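Local coordinates for endo-beta-1,4-glucanase (cellulase B) (Bacillus halodurans, PDB 4V2X), which is a three-module family 5 endo-beta-1,4-glucanase whose CBM46 module contributes to the hydrolysis of xyloglucan and beta-1,3-1,4-glucans, at residues E113-I124 with V170-L179. Residues are numbered along the deposited sequence; the frame is centred on the assembly and turned at random.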
ATOM      1  N   GLU A 113      19.831  -7.869 -19.169  1.00 15.45           N
ATOM      2  CA  GLU A 113      20.501  -9.108 -18.778  1.00 17.70           C
ATOM      3  C   GLU A 113      21.190  -9.736 -20.000  1.00 18.67           C
ATOM      4  O   GLU A 113      20.613  -9.770 -21.089  1.00 19.78           O
ATOM      5  CB  GLU A 113      19.490 -10.089 -18.176  1.00 19.40           C
ATOM      6  CG  GLU A 113      20.118 -11.309 -17.516  1.00 21.68           C
ATOM      7  CD  GLU A 113      20.522 -11.084 -16.064  1.00 24.11           C
ATOM      8  OE1 GLU A 113      20.841  -9.952 -15.666  1.00 24.37           O
ATOM      9  OE2 GLU A 113      20.520 -12.064 -15.297  1.00 31.69           O
ATOM     10  N   ASN A 114      22.422 -10.216 -19.802  1.00 20.79           N
ATOM     11  CA  ASN A 114      23.294 -10.774 -20.867  1.00 20.96           C
ATOM     12  C   ASN A 114      24.071  -9.715 -21.652  1.00 20.66           C
ATOM     13  O   ASN A 114      24.928 -10.067 -22.459  1.00 22.14           O
ATOM     14  CB  ASN A 114      22.552 -11.683 -21.869  1.00 22.07           C
ATOM     15  CG  ASN A 114      21.848 -12.853 -21.207  1.00 24.48           C
ATOM     16  OD1 ASN A 114      20.671 -13.117 -21.471  1.00 26.99           O
ATOM     17  ND2 ASN A 114      22.563 -13.564 -20.347  1.00 25.54           N
ATOM     18  N   ARG A 115      23.768  -8.435 -21.436  1.00 18.45           N
ATOM     19  CA  ARG A 115      24.518  -7.345 -22.056  1.00 18.64           C
ATOM     20  C   ARG A 115      25.007  -6.345 -21.006  1.00 18.81           C
ATOM     21  O   ARG A 115      25.189  -5.164 -21.303  1.00 18.24           O
ATOM     22  CB  ARG A 115      23.657  -6.640 -23.110  1.00 17.89           C
ATOM     23  CG  ARG A 115      23.185  -7.557 -24.222  1.00 17.68           C
ATOM     24  CD  ARG A 115      21.740  -7.989 -24.046  1.00 17.87           C
ATOM     25  NE  ARG A 115      21.344  -8.905 -25.115  1.00 16.71           N
ATOM     26  CZ  ARG A 115      20.108  -9.038 -25.605  1.00 17.09           C
ATOM     27  NH1 ARG A 115      19.093  -8.310 -25.145  1.00 15.71           N
ATOM     28  NH2 ARG A 115      19.893  -9.907 -26.588  1.00 18.79           N
ATOM     29  N   ILE A 116      25.215  -6.833 -19.786  1.00 19.24           N
ATOM     30  CA  ILE A 116      25.662  -6.002 -18.666  1.00 19.89           C
ATOM     31  C   ILE A 116      26.776  -6.714 -17.887  1.00 20.48           C
ATOM     32  O   ILE A 116      26.873  -7.940 -17.909  1.00 21.15           O
ATOM     33  CB  ILE A 116      24.499  -5.655 -17.705  1.00 20.35           C
ATOM     34  CG1 ILE A 116      23.805  -6.932 -17.201  1.00 21.12           C
ATOM     35  CG2 ILE A 116      23.505  -4.729 -18.393  1.00 20.47           C
ATOM     36  CD1 ILE A 116      22.645  -6.681 -16.256  1.00 21.65           C
ATOM     37  N   GLY A 117      27.607  -5.941 -17.195  1.00 21.35           N
ATOM     38  CA  GLY A 117      28.618  -6.502 -16.305  1.00 22.58           C
ATOM     39  C   GLY A 117      28.016  -6.965 -14.988  1.00 23.44           C
ATOM     40  O   GLY A 117      26.794  -6.997 -14.821  1.00 23.49           O
ATOM     41  N   GLY A 118      28.883  -7.322 -14.046  1.00 25.73           N
ATOM     42  CA  GLY A 118      28.449  -7.817 -12.743  1.00 25.83           C
ATOM     43  C   GLY A 118      28.348  -6.732 -11.689  1.00 26.70           C
ATOM     44  O   GLY A 118      28.556  -5.544 -11.965  1.00 24.43           O
ATOM     45  N   ALA A 119      28.034  -7.159 -10.468  1.00 27.04           N
ATOM     46  CA  ALA A 119      27.901  -6.250  -9.335  1.00 28.43           C
ATOM     47  C   ALA A 119      29.256  -5.609  -9.023  1.00 29.76           C
ATOM     48  O   ALA A 119      30.293  -6.195  -9.334  1.00 29.76           O
ATOM     49  CB  ALA A 119      27.379  -7.008  -8.124  1.00 28.75           C
ATOM     50  N   PRO A 120      29.270  -4.414  -8.433  1.00 30.73           N
ATOM     51  CA  PRO A 120      28.078  -3.674  -8.021  1.00 32.53           C
ATOM     52  C   PRO A 120      27.556  -2.675  -9.063  1.00 31.30           C
ATOM     53  O   PRO A 120      26.427  -2.205  -8.929  1.00 32.43           O
ATOM     54  CB  PRO A 120      28.567  -2.918  -6.784  1.00 33.38           C
ATOM     55  CG  PRO A 120      30.014  -2.663  -7.058  1.00 33.16           C
ATOM     56  CD  PRO A 120      30.506  -3.818  -7.890  1.00 33.46           C
ATOM     57  N   ASP A 121      28.360  -2.354 -10.079  1.00 28.88           N
ATOM     58  CA  ASP A 121      28.028  -1.271 -11.008  1.00 28.36           C
ATOM     59  C   ASP A 121      27.168  -1.721 -12.193  1.00 24.31           C
ATOM     60  O   ASP A 121      26.506  -0.894 -12.805  1.00 21.56           O
ATOM     61  CB  ASP A 121      29.301  -0.583 -11.522  1.00 32.12           C
ATOM     62  CG  ASP A 121      30.096   0.105 -10.411  1.00 38.45           C
ATOM     63  OD1 ASP A 121      29.480   0.602  -9.443  1.00 40.23           O
ATOM     64  OD2 ASP A 121      31.342   0.159 -10.513  1.00 44.46           O
ATOM     65  N   TYR A 122      27.199  -3.011 -12.518  1.00 21.19           N
ATOM     66  CA  TYR A 122      26.426  -3.567 -13.633  1.00 20.52           C
ATOM     67  C   TYR A 122      26.545  -2.745 -14.923  1.00 20.41           C
ATOM     68  O   TYR A 122      25.528  -2.330 -15.502  1.00 18.46           O
ATOM     69  CB  TYR A 122      24.959  -3.685 -13.229  1.00 19.88           C
ATOM     70  CG  TYR A 122      24.729  -4.644 -12.095  1.00 20.52           C
ATOM     71  CD1 TYR A 122      24.698  -6.012 -12.325  1.00 20.24           C
ATOM     72  CD2 TYR A 122      24.537  -4.189 -10.794  1.00 20.56           C
ATOM     73  CE1 TYR A 122      24.482  -6.904 -11.298  1.00 21.39           C
ATOM     74  CE2 TYR A 122      24.322  -5.079  -9.751  1.00 21.31           C
ATOM     75  CZ  TYR A 122      24.293  -6.433 -10.012  1.00 20.53           C
ATOM     76  OH  TYR A 122      24.065  -7.333  -9.001  1.00 24.35           O
ATOM     77  N   PRO A 123      27.786  -2.515 -15.388  1.00 20.50           N
ATOM     78  CA  PRO A 123      27.953  -1.633 -16.541  1.00 20.39           C
ATOM     79  C   PRO A 123      27.321  -2.198 -17.808  1.00 18.70           C
ATOM     80  O   PRO A 123      27.555  -3.355 -18.161  1.00 19.04           O
ATOM     81  CB  PRO A 123      29.479  -1.544 -16.699  1.00 21.27           C
ATOM     82  CG  PRO A 123      29.995  -2.797 -16.081  1.00 20.83           C
ATOM     83  CD  PRO A 123      29.074  -3.058 -14.921  1.00 20.59           C
ATOM     84  N   ILE A 124      26.527  -1.378 -18.482  1.00 18.42           N
ATOM     85  CA  ILE A 124      25.878  -1.809 -19.710  1.00 17.99           C
ATOM     86  C   ILE A 124      26.936  -1.877 -20.806  1.00 18.82           C
ATOM     87  O   ILE A 124      27.738  -0.948 -20.948  1.00 19.30           O
ATOM     88  CB  ILE A 124      24.731  -0.862 -20.113  1.00 18.28           C
ATOM     89  CG1 ILE A 124      23.619  -0.914 -19.061  1.00 18.10           C
ATOM     90  CG2 ILE A 124      24.185  -1.243 -21.487  1.00 18.60           C
ATOM     91  CD1 ILE A 124      22.598   0.196 -19.181  1.00 18.65           C
ATOM     92  N   VAL A 170      19.715  -2.627  -5.965  1.00 20.34           N
ATOM     93  CA  VAL A 170      21.033  -2.154  -6.405  1.00 20.75           C
ATOM     94  C   VAL A 170      21.202  -2.278  -7.926  1.00 20.09           C
ATOM     95  O   VAL A 170      21.638  -1.342  -8.585  1.00 19.24           O
ATOM     96  CB  VAL A 170      22.179  -2.911  -5.685  1.00 22.76           C
ATOM     97  CG1 VAL A 170      23.514  -2.685  -6.381  1.00 24.07           C
ATOM     98  CG2 VAL A 170      22.266  -2.479  -4.225  1.00 24.14           C
ATOM     99  N   LYS A 171      20.853  -3.437  -8.466  1.00 18.48           N
ATOM    100  CA  LYS A 171      20.964  -3.697  -9.903  1.00 17.55           C
ATOM    101  C   LYS A 171      20.011  -2.828 -10.732  1.00 16.38           C
ATOM    102  O   LYS A 171      20.408  -2.231 -11.735  1.00 16.54           O
ATOM    103  CB  LYS A 171      20.689  -5.175 -10.160  1.00 17.67           C
ATOM    104  CG  LYS A 171      21.013  -5.642 -11.567  1.00 17.96           C
ATOM    105  CD  LYS A 171      20.941  -7.152 -11.647  1.00 17.95           C
ATOM    106  CE  LYS A 171      21.095  -7.655 -13.072  1.00 18.31           C
ATOM    107  NZ  LYS A 171      21.161  -9.131 -13.107  1.00 19.29           N
ATOM    108  N   TYR A 172      18.757  -2.762 -10.295  1.00 15.05           N
ATOM    109  CA  TYR A 172      17.725  -1.946 -10.942  1.00 15.06           C
ATOM    110  C   TYR A 172      18.109  -0.467 -10.934  1.00 16.06           C
ATOM    111  O   TYR A 172      18.041   0.201 -11.965  1.00 14.85           O
ATOM    112  CB  TYR A 172      16.404  -2.170 -10.211  1.00 15.29           C
ATOM    113  CG  TYR A 172      15.182  -1.462 -10.736  1.00 14.88           C
ATOM    114  CD1 TYR A 172      14.449  -1.978 -11.802  1.00 15.07           C
ATOM    115  CD2 TYR A 172      14.701  -0.319 -10.108  1.00 15.39           C
ATOM    116  CE1 TYR A 172      13.295  -1.352 -12.255  1.00 15.43           C
ATOM    117  CE2 TYR A 172      13.550   0.310 -10.554  1.00 15.70           C
ATOM    118  CZ  TYR A 172      12.853  -0.207 -11.621  1.00 15.51           C
ATOM    119  OH  TYR A 172      11.712   0.437 -12.029  1.00 16.52           O
ATOM    120  N   ARG A 173      18.523   0.033  -9.769  1.00 17.12           N
ATOM    121  CA  ARG A 173      18.981   1.414  -9.644  0.50 17.52           C
ATOM    122  C   ARG A 173      20.126   1.692 -10.615  1.00 17.95           C
ATOM    123  O   ARG A 173      20.119   2.700 -11.314  1.00 18.19           O
ATOM    124  CB  ARG A 173      19.417   1.699  -8.203  0.50 18.50           C
ATOM    125  CG  ARG A 173      20.173   3.002  -7.997  0.50 19.05           C
ATOM    126  CD  ARG A 173      20.388   3.271  -6.516  0.50 19.80           C
ATOM    127  NE  ARG A 173      19.222   3.896  -5.906  0.50 20.38           N
ATOM    128  CZ  ARG A 173      18.940   5.189  -6.015  0.50 21.21           C
ATOM    129  NH1 ARG A 173      19.742   5.981  -6.710  0.50 21.78           N
ATOM    130  NH2 ARG A 173      17.857   5.689  -5.437  0.50 21.89           N
ATOM    131  N   SER A 174      21.103   0.793 -10.654  1.00 18.26           N
ATOM    132  CA  SER A 174      22.259   0.989 -11.525  1.00 19.31           C
ATOM    133  C   SER A 174      21.857   1.113 -12.993  1.00 19.25           C
ATOM    134  O   SER A 174      22.348   1.983 -13.709  1.00 17.84           O
ATOM    135  CB  SER A 174      23.269  -0.143 -11.368  1.00 21.08           C
ATOM    136  OG  SER A 174      24.328   0.045 -12.292  1.00 24.33           O
ATOM    137  N   LEU A 175      20.958   0.244 -13.439  1.00 17.43           N
ATOM    138  CA  LEU A 175      20.549   0.257 -14.837  1.00 17.69           C
ATOM    139  C   LEU A 175      19.825   1.551 -15.178  1.00 17.05           C
ATOM    140  O   LEU A 175      20.125   2.173 -16.195  1.00 17.86           O
ATOM    141  CB  LEU A 175      19.686  -0.966 -15.174  1.00 17.91           C
ATOM    142  CG  LEU A 175      20.405  -2.319 -15.178  1.00 19.73           C
ATOM    143  CD1 LEU A 175      19.439  -3.426 -15.567  1.00 20.13           C
ATOM    144  CD2 LEU A 175      21.602  -2.337 -16.112  1.00 21.31           C
ATOM    145  N   TRP A 176      18.898   1.978 -14.321  1.00 16.46           N
ATOM    146  CA  TRP A 176      18.147   3.190 -14.609  1.00 16.81           C
ATOM    147  C   TRP A 176      18.973   4.458 -14.419  1.00 17.45           C
ATOM    148  O   TRP A 176      18.735   5.443 -15.101  1.00 18.11           O
ATOM    149  CB  TRP A 176      16.844   3.256 -13.812  1.00 16.06           C
ATOM    150  CG  TRP A 176      15.739   2.548 -14.540  1.00 15.18           C
ATOM    151  CD1 TRP A 176      15.000   1.499 -14.094  1.00 15.13           C
ATOM    152  CD2 TRP A 176      15.291   2.823 -15.873  1.00 15.66           C
ATOM    153  NE1 TRP A 176      14.101   1.111 -15.061  1.00 14.87           N
ATOM    154  CE2 TRP A 176      14.262   1.910 -16.163  1.00 14.81           C
ATOM    155  CE3 TRP A 176      15.653   3.765 -16.844  1.00 15.99           C
ATOM    156  CZ2 TRP A 176      13.591   1.902 -17.386  1.00 15.26           C
ATOM    157  CZ3 TRP A 176      14.989   3.753 -18.061  1.00 16.13           C
ATOM    158  CH2 TRP A 176      13.964   2.833 -18.317  1.00 15.07           C
ATOM    159  N   GLU A 177      19.942   4.426 -13.509  1.00 19.48           N
ATOM    160  CA  GLU A 177      20.916   5.517 -13.422  1.00 20.57           C
ATOM    161  C   GLU A 177      21.686   5.664 -14.738  1.00 19.72           C
ATOM    162  O   GLU A 177      21.804   6.768 -15.271  1.00 20.48           O
ATOM    163  CB  GLU A 177      21.875   5.302 -12.243  1.00 22.25           C
ATOM    164  CG  GLU A 177      21.265   5.682 -10.903  1.00 24.61           C
ATOM    165  CD  GLU A 177      22.170   5.399  -9.720  1.00 29.52           C
ATOM    166  OE1 GLU A 177      23.253   4.805  -9.908  1.00 32.76           O
ATOM    167  OE2 GLU A 177      21.786   5.769  -8.590  1.00 35.99           O
ATOM    168  N   GLN A 178      22.168   4.547 -15.277  1.00 18.93           N
ATOM    169  CA  GLN A 178      22.920   4.551 -16.537  1.00 19.60           C
ATOM    170  C   GLN A 178      22.091   4.989 -17.734  1.00 19.90           C
ATOM    171  O   GLN A 178      22.550   5.793 -18.541  1.00 20.19           O
ATOM    172  CB  GLN A 178      23.496   3.167 -16.834  1.00 19.41           C
ATOM    173  CG  GLN A 178      24.646   2.761 -15.924  1.00 19.06           C
ATOM    174  CD  GLN A 178      25.123   1.353 -16.216  1.00 19.39           C
ATOM    175  OE1 GLN A 178      25.790   1.116 -17.215  1.00 20.65           O
ATOM    176  NE2 GLN A 178      24.770   0.409 -15.357  1.00 19.46           N
ATOM    177  N   LEU A 179      20.888   4.436 -17.870  1.00 18.92           N
ATOM    178  CA  LEU A 179      20.029   4.791 -18.994  1.00 18.86           C
ATOM    179  C   LEU A 179      19.568   6.235 -18.914  1.00 19.28           C
ATOM    180  O   LEU A 179      19.579   6.940 -19.921  1.00 19.50           O
ATOM    181  CB  LEU A 179      18.811   3.869 -19.068  1.00 18.19           C
ATOM    182  CG  LEU A 179      19.131   2.416 -19.405  1.00 17.84           C
ATOM    183  CD1 LEU A 179      17.881   1.556 -19.240  1.00 17.30           C
ATOM    184  CD2 LEU A 179      19.699   2.299 -20.808  1.00 18.23           C
TER
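K171 runs out almost fully extended across one face of the Y122 ring: with its CG opposite the backbone N (chi1 -170°) and every later torsion also trans, the chain puts K171 CG 3.5 Å from the centroid of the Y122 ring in a CH-pi contact. G118 and A119 back the other face, and V170 CG1 meets the edge. Beyond the ring, K171 NZ reaches E113 OE1 on its syn lone pair, a 2.7 Å salt bridge. An alanine in place of Y122 would probably leave the K171 methylenes without their aromatic cover and open a gap toward G118 and A119.

Q178 binds the loop backbone with both ends of its amide. Q178 NE2 donates to Y122 O at 2.8 Å, nearly straight but from above the Y122 carbonyl plane, while Q178 OE1 accepts from I124 N at 2.9 Å, on a lone pair in the plane of its own carbonyl. L175 CD2 packs against I116 CG2 and I124 CG1, each 3.8 Å away.

The contact thus ties the loop between strand 105-108 and helix 126-141 of the (beta/alpha)8 barrel to the outer helix 165-183, with W157 of helix 153-158 in a cation-pi contact with K171 and L129 of helix 126-141 against I124 and L179.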